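Succinoglycan biosynthesis protein (Bacillus cereus ATCC 14579, PDB 3B55) binds a calcium ion and is probably an enzyme related to the erythromycin esterases, its substrate not being established. Local coordinates at residues Arg335-Gly340 and Phe427-Gln432; Trp397-His402 and Leu423-Asp428; Arg124-Gly129 and Asp148-Ile153. The protein carries 1 engineered substitution. One frame throughout, in Å; residues are numbered along the deposited sequence.

Contact 1. Residues Arg335-Gly340 and Phe427-Gln432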
loop_
_atom_site.group_PDB
_atom_site.type_symbol
_atom_site.label_atom_id
_atom_site.label_comp_id
_atom_site.label_asym_id
_atom_site.label_seq_id
_atom_site.Cartn_x
_atom_site.Cartn_y
_atom_site.Cartn_z
ATOM N N ARG A 335 -10.128 -14.661 -1.853
ATOM C CA ARG A 335 -9.641 -14.022 -3.064
ATOM C C ARG A 335 -8.531 -13.015 -2.784
ATOM O O ARG A 335 -7.859 -12.560 -3.704
ATOM C CB ARG A 335 -10.790 -13.370 -3.836
ATOM C CG ARG A 335 -11.673 -14.396 -4.550
ATOM C CD ARG A 335 -12.385 -13.777 -5.749
ATOM N NE ARG A 335 -13.335 -12.754 -5.330
ATOM C CZ ARG A 335 -13.527 -11.609 -5.971
ATOM N NH1 ARG A 335 -12.822 -11.339 -7.066
ATOM N NH2 ARG A 335 -14.425 -10.741 -5.520
ATOM N N TYR A 336 -8.350 -12.671 -1.510
ATOM C CA TYR A 336 -7.297 -11.748 -1.102
ATOM C C TYR A 336 -6.234 -12.555 -0.377
ATOM O O TYR A 336 -6.544 -13.261 0.579
ATOM C CB TYR A 336 -7.839 -10.679 -0.151
ATOM C CG TYR A 336 -6.779 -9.759 0.424
ATOM C CD1 TYR A 336 -5.921 -9.046 -0.409
ATOM C CD2 TYR A 336 -6.638 -9.600 1.805
ATOM C CE1 TYR A 336 -4.957 -8.195 0.107
ATOM C CE2 TYR A 336 -5.668 -8.751 2.334
ATOM C CZ TYR A 336 -4.832 -8.052 1.476
ATOM O OH TYR A 336 -3.873 -7.207 1.980
ATOM N N VAL A 337 -4.994 -12.468 -0.844
ATOM C CA VAL A 337 -3.886 -13.167 -0.208
ATOM C C VAL A 337 -3.001 -12.079 0.368
ATOM O O VAL A 337 -2.698 -11.097 -0.305
ATOM C CB VAL A 337 -3.070 -14.017 -1.210
ATOM C CG1 VAL A 337 -1.772 -14.470 -0.562
ATOM C CG2 VAL A 337 -3.877 -15.231 -1.633
ATOM N N SER A 338 -2.596 -12.242 1.620
ATOM C CA SER A 338 -1.765 -11.238 2.273
ATOM C C SER A 338 -0.362 -11.741 2.565
ATOM O O SER A 338 -0.172 -12.721 3.289
ATOM C CB SER A 338 -2.436 -10.784 3.577
ATOM O OG SER A 338 -1.624 -9.876 4.290
ATOM N N ILE A 339 0.620 -11.062 1.991
ATOM C CA ILE A 339 2.015 -11.415 2.194
ATOM C C ILE A 339 2.690 -10.317 3.002
ATOM O O ILE A 339 2.614 -9.143 2.645
ATOM C CB ILE A 339 2.761 -11.555 0.858
ATOM C CG1 ILE A 339 2.148 -12.693 0.043
ATOM C CG2 ILE A 339 4.238 -11.819 1.115
ATOM C CD1 ILE A 339 2.720 -12.839 -1.349
ATOM N N GLY A 340 3.343 -10.695 4.095
ATOM C CA GLY A 340 4.019 -9.702 4.909
ATOM C C GLY A 340 5.504 -9.987 4.976
ATOM O O GLY A 340 5.923 -11.123 4.774
ATOM N N PHE A 427 -1.202 -12.650 8.403
ATOM C CA PHE A 427 -0.685 -12.992 7.082
ATOM C C PHE A 427 -0.797 -14.454 6.672
ATOM O O PHE A 427 -0.698 -15.366 7.500
ATOM C CB PHE A 427 0.791 -12.608 6.978
ATOM C CG PHE A 427 1.079 -11.169 7.283
ATOM C CD1 PHE A 427 0.716 -10.165 6.388
ATOM C CD2 PHE A 427 1.730 -10.815 8.462
ATOM C CE1 PHE A 427 1.002 -8.818 6.662
ATOM C CE2 PHE A 427 2.022 -9.472 8.748
ATOM C CZ PHE A 427 1.657 -8.472 7.846
ATOM N N ASP A 428 -0.976 -14.665 5.372
ATOM C CA ASP A 428 -1.062 -16.003 4.804
ATOM C C ASP A 428 0.368 -16.439 4.470
ATOM O O ASP A 428 0.714 -17.611 4.569
ATOM C CB ASP A 428 -1.884 -15.993 3.504
ATOM C CG ASP A 428 -3.303 -15.488 3.704
ATOM O OD1 ASP A 428 -4.017 -16.034 4.580
ATOM O OD2 ASP A 428 -3.707 -14.548 2.982
ATOM N N ILE A 429 1.205 -15.481 4.084
ATOM C CA ILE A 429 2.582 -15.790 3.707
ATOM C C ILE A 429 3.575 -14.815 4.318
ATOM O O ILE A 429 3.372 -13.600 4.257
ATOM C CB ILE A 429 2.721 -15.757 2.171
ATOM C CG1 ILE A 429 1.732 -16.758 1.558
ATOM C CG2 ILE A 429 4.170 -16.084 1.750
ATOM C CD1 ILE A 429 1.551 -16.615 0.059
ATOM N N LEU A 430 4.648 -15.344 4.906
ATOM C CA LEU A 430 5.669 -14.492 5.506
ATOM C C LEU A 430 7.029 -14.614 4.822
ATOM O O LEU A 430 7.511 -15.712 4.548
ATOM C CB LEU A 430 5.859 -14.799 6.995
ATOM C CG LEU A 430 6.868 -13.815 7.619
ATOM C CD1 LEU A 430 6.130 -12.718 8.381
ATOM C CD2 LEU A 430 7.821 -14.544 8.538
ATOM N N VAL A 431 7.638 -13.466 4.556
ATOM C CA VAL A 431 8.952 -13.407 3.941
ATOM C C VAL A 431 9.895 -12.795 4.965
ATOM O O VAL A 431 9.743 -11.629 5.336
ATOM C CB VAL A 431 8.928 -12.542 2.672
ATOM C CG1 VAL A 431 10.340 -12.356 2.144
ATOM C CG2 VAL A 431 8.033 -13.196 1.628
ATOM N N GLN A 432 10.858 -13.585 5.431
ATOM C CA GLN A 432 11.818 -13.117 6.431
ATOM C C GLN A 432 13.151 -12.730 5.794
ATOM O O GLN A 432 13.687 -13.458 4.964
ATOM C CB GLN A 432 12.060 -14.218 7.479
ATOM C CG GLN A 432 13.069 -13.856 8.569
ATOM C CD GLN A 432 12.490 -12.933 9.642
ATOM O OE1 GLN A 432 13.223 -12.394 10.474
ATOM N NE2 GLN A 432 11.172 -12.767 9.637
#
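The ring of Phe-427 lies flat against the backbone of Gly-340, whose CA sits 3.8 Å from the ring centroid in a CH-pi contact over one face. Glycine brings no side chain here, so the ring comes down directly on the main chain. At the ring's edge, near its plane, Ser-338 OG approaches Phe-427 CD1 at 3.2 Å, while its polar partner is the carbonyl of Val-310. Phe-427 reaches both residues because its CG stands beside its own backbone N (chi1 -56°).

On one face of the sheet Ile-339 and Ile-429 lie side by side and point the same way, CG1 of the former 3.8 Å from CB of the latter; the Gly-340/Leu-430 pair belongs to the other face. Val-337 and Val-431 continue the apolar row, touching Ile-429 and Ile-339 respectively at angles to them.

Between the two layers the backbones are joined. Ser-338 O is gripped twice, by Asp-428 N at 3.0 Å in the carbonyl plane and by Ile-429 N at 3.2 Å from a position tilted 17° off it. Farther on, Gly-340 N gives a 2.9 Å bond to Ile-429 O, and Gly-340 O receives Val-431 N. The Asp-428 carboxylate also folds back toward Ser-338 N, but the place of its OD2 is doubtful.

With segments 336-340 and 429-432 running 18° apart, this is parallel pairing: strand 429-433 emerges just after helix 423-426 and joins 336-344 inside the mixed eight-stranded sheet of the esterase-like alpha/beta fold, with the calcium about 13 Å from the Phe-427 side chain.

Contact 2. Residues Trp397-His402 and Leu423-Asp428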
loop_
_atom_site.group_PDB
_atom_site.type_symbol
_atom_site.label_atom_id
_atom_site.label_comp_id
_atom_site.label_asym_id
_atom_site.label_seq_id
_atom_site.Cartn_x
_atom_site.Cartn_y
_atom_site.Cartn_z
ATOM N N TRP A 397 1.068 -21.484 18.127
ATOM C CA TRP A 397 1.892 -20.322 18.439
ATOM C C TRP A 397 1.625 -19.177 17.452
ATOM O O TRP A 397 1.610 -18.011 17.839
ATOM C CB TRP A 397 3.360 -20.746 18.401
ATOM C CG TRP A 397 4.348 -19.633 18.348
ATOM C CD1 TRP A 397 4.760 -18.843 19.383
ATOM C CD2 TRP A 397 5.081 -19.209 17.198
ATOM N NE1 TRP A 397 5.708 -17.953 18.948
ATOM C CE2 TRP A 397 5.920 -18.150 17.606
ATOM C CE3 TRP A 397 5.099 -19.608 15.855
ATOM C CZ2 TRP A 397 6.786 -17.498 16.724
ATOM C CZ3 TRP A 397 5.958 -18.960 14.973
ATOM C CH2 TRP A 397 6.785 -17.909 15.412
ATOM N N LEU A 398 1.408 -19.517 16.181
ATOM C CA LEU A 398 1.136 -18.514 15.159
ATOM C C LEU A 398 -0.234 -17.859 15.348
ATOM O O LEU A 398 -0.492 -16.773 14.818
ATOM C CB LEU A 398 1.203 -19.130 13.757
ATOM C CG LEU A 398 2.576 -19.379 13.133
ATOM C CD1 LEU A 398 2.410 -20.073 11.791
ATOM C CD2 LEU A 398 3.309 -18.056 12.957
ATOM N N ASN A 399 -1.117 -18.515 16.095
ATOM C CA ASN A 399 -2.448 -17.962 16.326
ATOM C C ASN A 399 -2.598 -17.267 17.667
ATOM O O ASN A 399 -3.702 -16.936 18.088
ATOM C CB ASN A 399 -3.516 -19.049 16.175
ATOM C CG ASN A 399 -3.971 -19.214 14.737
ATOM O OD1 ASN A 399 -3.235 -19.733 13.890
ATOM N ND2 ASN A 399 -5.188 -18.756 14.450
ATOM N N GLU A 400 -1.476 -17.047 18.334
ATOM C CA GLU A 400 -1.476 -16.366 19.613
ATOM C C GLU A 400 -0.816 -15.009 19.426
ATOM O O GLU A 400 -0.034 -14.820 18.494
ATOM C CB GLU A 400 -0.701 -17.180 20.643
ATOM C CG GLU A 400 -1.425 -18.415 21.133
ATOM C CD GLU A 400 -0.521 -19.321 21.935
ATOM O OE1 GLU A 400 0.634 -18.918 22.197
ATOM O OE2 GLU A 400 -0.964 -20.428 22.308
ATOM N N GLN A 401 -1.140 -14.066 20.303
ATOM C CA GLN A 401 -0.565 -12.729 20.234
ATOM C C GLN A 401 0.862 -12.696 20.779
ATOM O O GLN A 401 1.105 -13.096 21.913
ATOM C CB GLN A 401 -1.429 -11.751 21.024
ATOM C CG GLN A 401 -2.739 -11.384 20.352
ATOM C CD GLN A 401 -2.829 -9.900 20.064
ATOM O OE1 GLN A 401 -2.797 -9.476 18.909
ATOM N NE2 GLN A 401 -2.931 -9.100 21.119
ATOM N N HIS A 402 1.794 -12.211 19.963
ATOM C CA HIS A 402 3.197 -12.107 20.351
ATOM C C HIS A 402 3.751 -10.792 19.807
ATOM O O HIS A 402 3.244 -10.252 18.831
ATOM C CB HIS A 402 3.997 -13.294 19.804
ATOM C CG HIS A 402 3.586 -14.613 20.380
ATOM N ND1 HIS A 402 3.828 -14.959 21.691
ATOM C CD2 HIS A 402 2.910 -15.654 19.834
ATOM C CE1 HIS A 402 3.317 -16.153 21.931
ATOM N NE2 HIS A 402 2.753 -16.596 20.821
ATOM N N LEU A 423 0.552 -13.575 14.116
ATOM C CA LEU A 423 1.111 -13.703 12.780
ATOM C C LEU A 423 0.285 -14.559 11.839
ATOM O O LEU A 423 0.085 -14.188 10.683
ATOM C CB LEU A 423 2.539 -14.241 12.859
ATOM C CG LEU A 423 3.414 -13.879 11.656
ATOM C CD1 LEU A 423 3.517 -12.357 11.536
ATOM C CD2 LEU A 423 4.787 -14.495 11.834
ATOM N N GLY A 424 -0.178 -15.706 12.327
ATOM C CA GLY A 424 -0.979 -16.593 11.503
ATOM C C GLY A 424 -2.297 -15.982 11.060
ATOM O O GLY A 424 -2.840 -16.364 10.028
ATOM N N LYS A 425 -2.824 -15.036 11.830
ATOM C CA LYS A 425 -4.088 -14.406 11.462
ATOM C C LYS A 425 -3.874 -13.186 10.568
ATOM O O LYS A 425 -4.690 -12.897 9.699
ATOM C CB LYS A 425 -4.865 -14.005 12.714
ATOM C CG LYS A 425 -5.195 -15.190 13.618
ATOM C CD LYS A 425 -6.123 -14.806 14.768
ATOM C CE LYS A 425 -6.303 -15.986 15.717
ATOM N NZ LYS A 425 -7.447 -15.819 16.662
ATOM N N ALA A 426 -2.769 -12.482 10.779
ATOM C CA ALA A 426 -2.465 -11.295 9.997
ATOM C C ALA A 426 -2.004 -11.600 8.571
ATOM O O ALA A 426 -2.382 -10.893 7.633
ATOM C CB ALA A 426 -1.409 -10.473 10.709
ATOM N N PHE A 427 -1.202 -12.650 8.403
ATOM C CA PHE A 427 -0.685 -12.992 7.082
ATOM C C PHE A 427 -0.797 -14.454 6.672
ATOM O O PHE A 427 -0.698 -15.366 7.500
ATOM C CB PHE A 427 0.791 -12.608 6.978
ATOM C CG PHE A 427 1.079 -11.169 7.283
ATOM C CD1 PHE A 427 0.716 -10.165 6.388
ATOM C CD2 PHE A 427 1.730 -10.815 8.462
ATOM C CE1 PHE A 427 1.002 -8.818 6.662
ATOM C CE2 PHE A 427 2.022 -9.472 8.748
ATOM C CZ PHE A 427 1.657 -8.472 7.846
ATOM N N ASP A 428 -0.976 -14.665 5.372
ATOM C CA ASP A 428 -1.062 -16.003 4.804
ATOM C C ASP A 428 0.368 -16.439 4.470
ATOM O O ASP A 428 0.714 -17.611 4.569
ATOM C CB ASP A 428 -1.884 -15.993 3.504
ATOM C CG ASP A 428 -3.303 -15.488 3.704
ATOM O OD1 ASP A 428 -4.017 -16.034 4.580
ATOM O OD2 ASP A 428 -3.707 -14.548 2.982
#
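Leu-398 and Gly-424 join the end of one helix to the start of another: helix 392-398 and the short helix 423-426 flank the two-stranded antiparallel ribbon of strands 402-405 and 418-421, and this contact closes the base of that excursion.

The polar link is a single backbone bond. Gly-424 N donates to Leu-398 O at 2.7 Å, with the donor tilted 31° from the carbonyl plane. The neighbouring amide, Leu-423 N, is also close to that oxygen but poorly angled, and is bonded instead to the hydroxyl of Tyr-371. A carbonyl facing the amino end of a helix in this way would probably be polarised further. Gly-424 has no side chain to point at Leu-398 O, which lets the two backbones come this close.

Apolar contact lies beside the bond. The CD2 branch of Leu-398 meets Leu-423 CB at 3.9 Å and Leu-423 CD2 at 4.0 Å, the two side chains running at an angle to each other. Leu-398 directs its branches there because CG is turned beside its own backbone N (chi1 -78°). Leu-423 also rests on Phe-375, which adds helix 371-376 to this patch.

At the surface, the extended methylene chain of Lys-425 passes across Asn-399 at about a right angle, a van der Waals contact between two exposed residues.

Within 397-402 itself, the turn is packed by rings: Trp-397 NE1 stands 3.6 Å above the plane of the His-402 imidazole, offset toward its rim, while Trp-397 O lies in that plane at the ring's edge.

Contact 3. Residues Arg124-Gly129 and Asp148-Ile153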
loop_
_atom_site.group_PDB
_atom_site.type_symbol
_atom_site.label_atom_id
_atom_site.label_comp_id
_atom_site.label_asym_id
_atom_site.label_seq_id
_atom_site.Cartn_x
_atom_site.Cartn_y
_atom_site.Cartn_z
ATOM N N ARG A 124 1.743 7.565 -15.804
ATOM C CA ARG A 124 2.095 8.191 -17.070
ATOM C C ARG A 124 3.556 7.868 -17.409
ATOM O O ARG A 124 3.909 7.690 -18.577
ATOM C CB ARG A 124 1.885 9.703 -16.974
ATOM C CG ARG A 124 2.339 10.487 -18.195
ATOM C CD ARG A 124 1.862 11.934 -18.120
ATOM N NE ARG A 124 2.356 12.746 -19.232
ATOM C CZ ARG A 124 3.583 13.254 -19.300
ATOM N NH1 ARG A 124 4.442 13.037 -18.316
ATOM N NH2 ARG A 124 3.948 13.978 -20.350
ATOM N N TYR A 125 4.397 7.785 -16.383
ATOM C CA TYR A 125 5.804 7.468 -16.582
ATOM C C TYR A 125 6.029 6.022 -17.040
ATOM O O TYR A 125 6.850 5.778 -17.920
ATOM C CB TYR A 125 6.595 7.722 -15.299
ATOM C CG TYR A 125 8.010 7.192 -15.350
ATOM C CD1 TYR A 125 8.995 7.834 -16.098
ATOM C CD2 TYR A 125 8.347 6.013 -14.696
ATOM C CE1 TYR A 125 10.286 7.305 -16.195
ATOM C CE2 TYR A 125 9.627 5.478 -14.783
ATOM C CZ TYR A 125 10.589 6.127 -15.533
ATOM O OH TYR A 125 11.850 5.581 -15.621
ATOM N N VAL A 126 5.317 5.063 -16.454
ATOM C CA VAL A 126 5.503 3.676 -16.861
ATOM C C VAL A 126 4.778 3.351 -18.162
ATOM O O VAL A 126 5.009 2.307 -18.764
ATOM C CB VAL A 126 5.036 2.671 -15.766
ATOM C CG1 VAL A 126 5.883 2.849 -14.508
ATOM C CG2 VAL A 126 3.563 2.851 -15.471
ATOM N N LEU A 127 3.900 4.248 -18.593
ATOM C CA LEU A 127 3.158 4.043 -19.829
ATOM C C LEU A 127 3.850 4.698 -21.009
ATOM O O LEU A 127 3.910 4.127 -22.094
ATOM C CB LEU A 127 1.740 4.631 -19.727
ATOM C CG LEU A 127 0.545 3.733 -19.411
ATOM C CD1 LEU A 127 0.518 2.583 -20.400
ATOM C CD2 LEU A 127 0.621 3.220 -17.989
ATOM N N THR A 128 4.361 5.907 -20.795
ATOM C CA THR A 128 5.008 6.673 -21.856
ATOM C C THR A 128 6.483 6.978 -21.644
ATOM O O THR A 128 7.143 7.468 -22.556
ATOM C CB THR A 128 4.290 8.014 -22.061
ATOM O OG1 THR A 128 4.432 8.818 -20.883
ATOM C CG2 THR A 128 2.816 7.786 -22.321
ATOM N N GLY A 129 7.001 6.702 -20.453
ATOM C CA GLY A 129 8.401 6.981 -20.181
ATOM C C GLY A 129 8.661 8.463 -19.960
ATOM O O GLY A 129 9.803 8.874 -19.770
ATOM N N ASP A 148 13.884 2.242 -9.310
ATOM C CA ASP A 148 14.269 1.072 -10.110
ATOM C C ASP A 148 13.030 0.229 -10.397
ATOM O O ASP A 148 12.905 -0.364 -11.465
ATOM C CB ASP A 148 15.291 0.189 -9.384
ATOM C CG ASP A 148 16.650 0.844 -9.255
ATOM O OD1 ASP A 148 17.019 1.647 -10.143
ATOM O OD2 ASP A 148 17.354 0.538 -8.266
ATOM N N LEU A 149 12.124 0.167 -9.424
ATOM C CA LEU A 149 10.893 -0.595 -9.579
ATOM C C LEU A 149 10.066 0.015 -10.703
ATOM O O LEU A 149 9.560 -0.696 -11.571
ATOM C CB LEU A 149 10.077 -0.565 -8.286
ATOM C CG LEU A 149 8.609 -1.001 -8.404
ATOM C CD1 LEU A 149 8.527 -2.486 -8.746
ATOM C CD2 LEU A 149 7.881 -0.708 -7.102
ATOM N N LEU A 150 9.937 1.337 -10.676
ATOM C CA LEU A 150 9.174 2.054 -11.687
ATOM C C LEU A 150 9.841 1.929 -13.051
ATOM O O LEU A 150 9.162 1.769 -14.070
ATOM C CB LEU A 150 9.032 3.525 -11.288
ATOM C CG LEU A 150 8.164 3.743 -10.045
ATOM C CD1 LEU A 150 8.268 5.178 -9.573
ATOM C CD2 LEU A 150 6.723 3.379 -10.376
ATOM N N ASP A 151 11.170 1.997 -13.070
ATOM C CA ASP A 151 11.893 1.873 -14.325
ATOM C C ASP A 151 11.705 0.472 -14.893
ATOM O O ASP A 151 11.558 0.309 -16.100
ATOM C CB ASP A 151 13.378 2.166 -14.133
ATOM C CG ASP A 151 14.153 2.065 -15.430
ATOM O OD1 ASP A 151 13.621 2.521 -16.463
ATOM O OD2 ASP A 151 15.286 1.541 -15.421
ATOM N N TRP A 152 11.708 -0.546 -14.034
ATOM C CA TRP A 152 11.499 -1.903 -14.527
ATOM C C TRP A 152 10.086 -2.001 -15.122
ATOM O O TRP A 152 9.883 -2.638 -16.160
ATOM C CB TRP A 152 11.644 -2.935 -13.406
ATOM C CG TRP A 152 11.133 -4.271 -13.832
ATOM C CD1 TRP A 152 11.739 -5.144 -14.687
ATOM C CD2 TRP A 152 9.841 -4.823 -13.548
ATOM N NE1 TRP A 152 10.900 -6.196 -14.965
ATOM C CE2 TRP A 152 9.725 -6.023 -14.282
ATOM C CE3 TRP A 152 8.762 -4.411 -12.754
ATOM C CZ2 TRP A 152 8.577 -6.825 -14.242
ATOM C CZ3 TRP A 152 7.616 -5.210 -12.713
ATOM C CH2 TRP A 152 7.534 -6.399 -13.458
ATOM N N ILE A 153 9.110 -1.370 -14.469
ATOM C CA ILE A 153 7.746 -1.420 -14.976
ATOM C C ILE A 153 7.642 -0.693 -16.314
ATOM O O ILE A 153 6.906 -1.124 -17.199
ATOM C CB ILE A 153 6.740 -0.794 -14.003
ATOM C CG1 ILE A 153 6.771 -1.532 -12.666
ATOM C CG2 ILE A 153 5.347 -0.871 -14.606
ATOM C CD1 ILE A 153 5.777 -0.986 -11.643
#
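Val-126 and Ile-153 mark the nearest backbone approach of the two helical segments, their CA atoms 5.9 Å apart. The axes of 124-128 and 148-153 come within 8.9 Å, and their N-to-C directions differ by 37°, so the helices run in roughly the same sense. Segment 124-129 is the last turn of its helix: Gly-129, with positive phi, leaves the helical path after its N bonds to Tyr-125 O. Arg-124 O accepts both Thr-128 N and Thr-128 OG1, which reach it from opposite faces of its plane.

Packing across the interface is van der Waals, mostly between apolar side chains. Val-126 CB meets Ile-153 CG2 at 3.7 Å, and its CG1 branch, anti to the carbonyl carbon (chi1 -63°), comes to 3.5 Å from Leu-150 O. The edge of the Tyr-125 ring meets the backbone, with Leu-150 C in its plane; CE2 also lies 4.0 Å from Leu-150 CB. Tyr-125 OH is 3.6 Å from Asp-151 OD1, not a hydrogen bond, the ring and carboxylate planes being 43° apart; that carboxylate forms a salt bridge with Arg-154, which also makes a weak bond to the hydroxyl.

Val-126 and Ile-153 continue onto Val-168 of strand 167-172 and Leu-110 of strand 109-112 respectively, placing the helix pair against adjacent parallel strands whose connection they form, while Leu-149 and Trp-152 pack on helix 88-104.

In the fold
From the N terminus, contact 3 comes first: its segments are separated by 18 residues, mostly the loop between helices 116-128 and 144-158, within the connection from strand 109-112 to strand 167-172 at one edge of the large sheet. Much later, strand 336-344 opens contact 1, which is completed only at 427-432. Contact 2 opens inside that interval, at 397-402, and ends on the same stretch of chain, at 423-428; the two share Phe-427 and Asp-428, and touch through Leu-423 and Leu-430. Contact 3 stands in series with both, about 14 Å from contact 1 by nearest atoms, and on the opposite side of the chain's centre from contact 2.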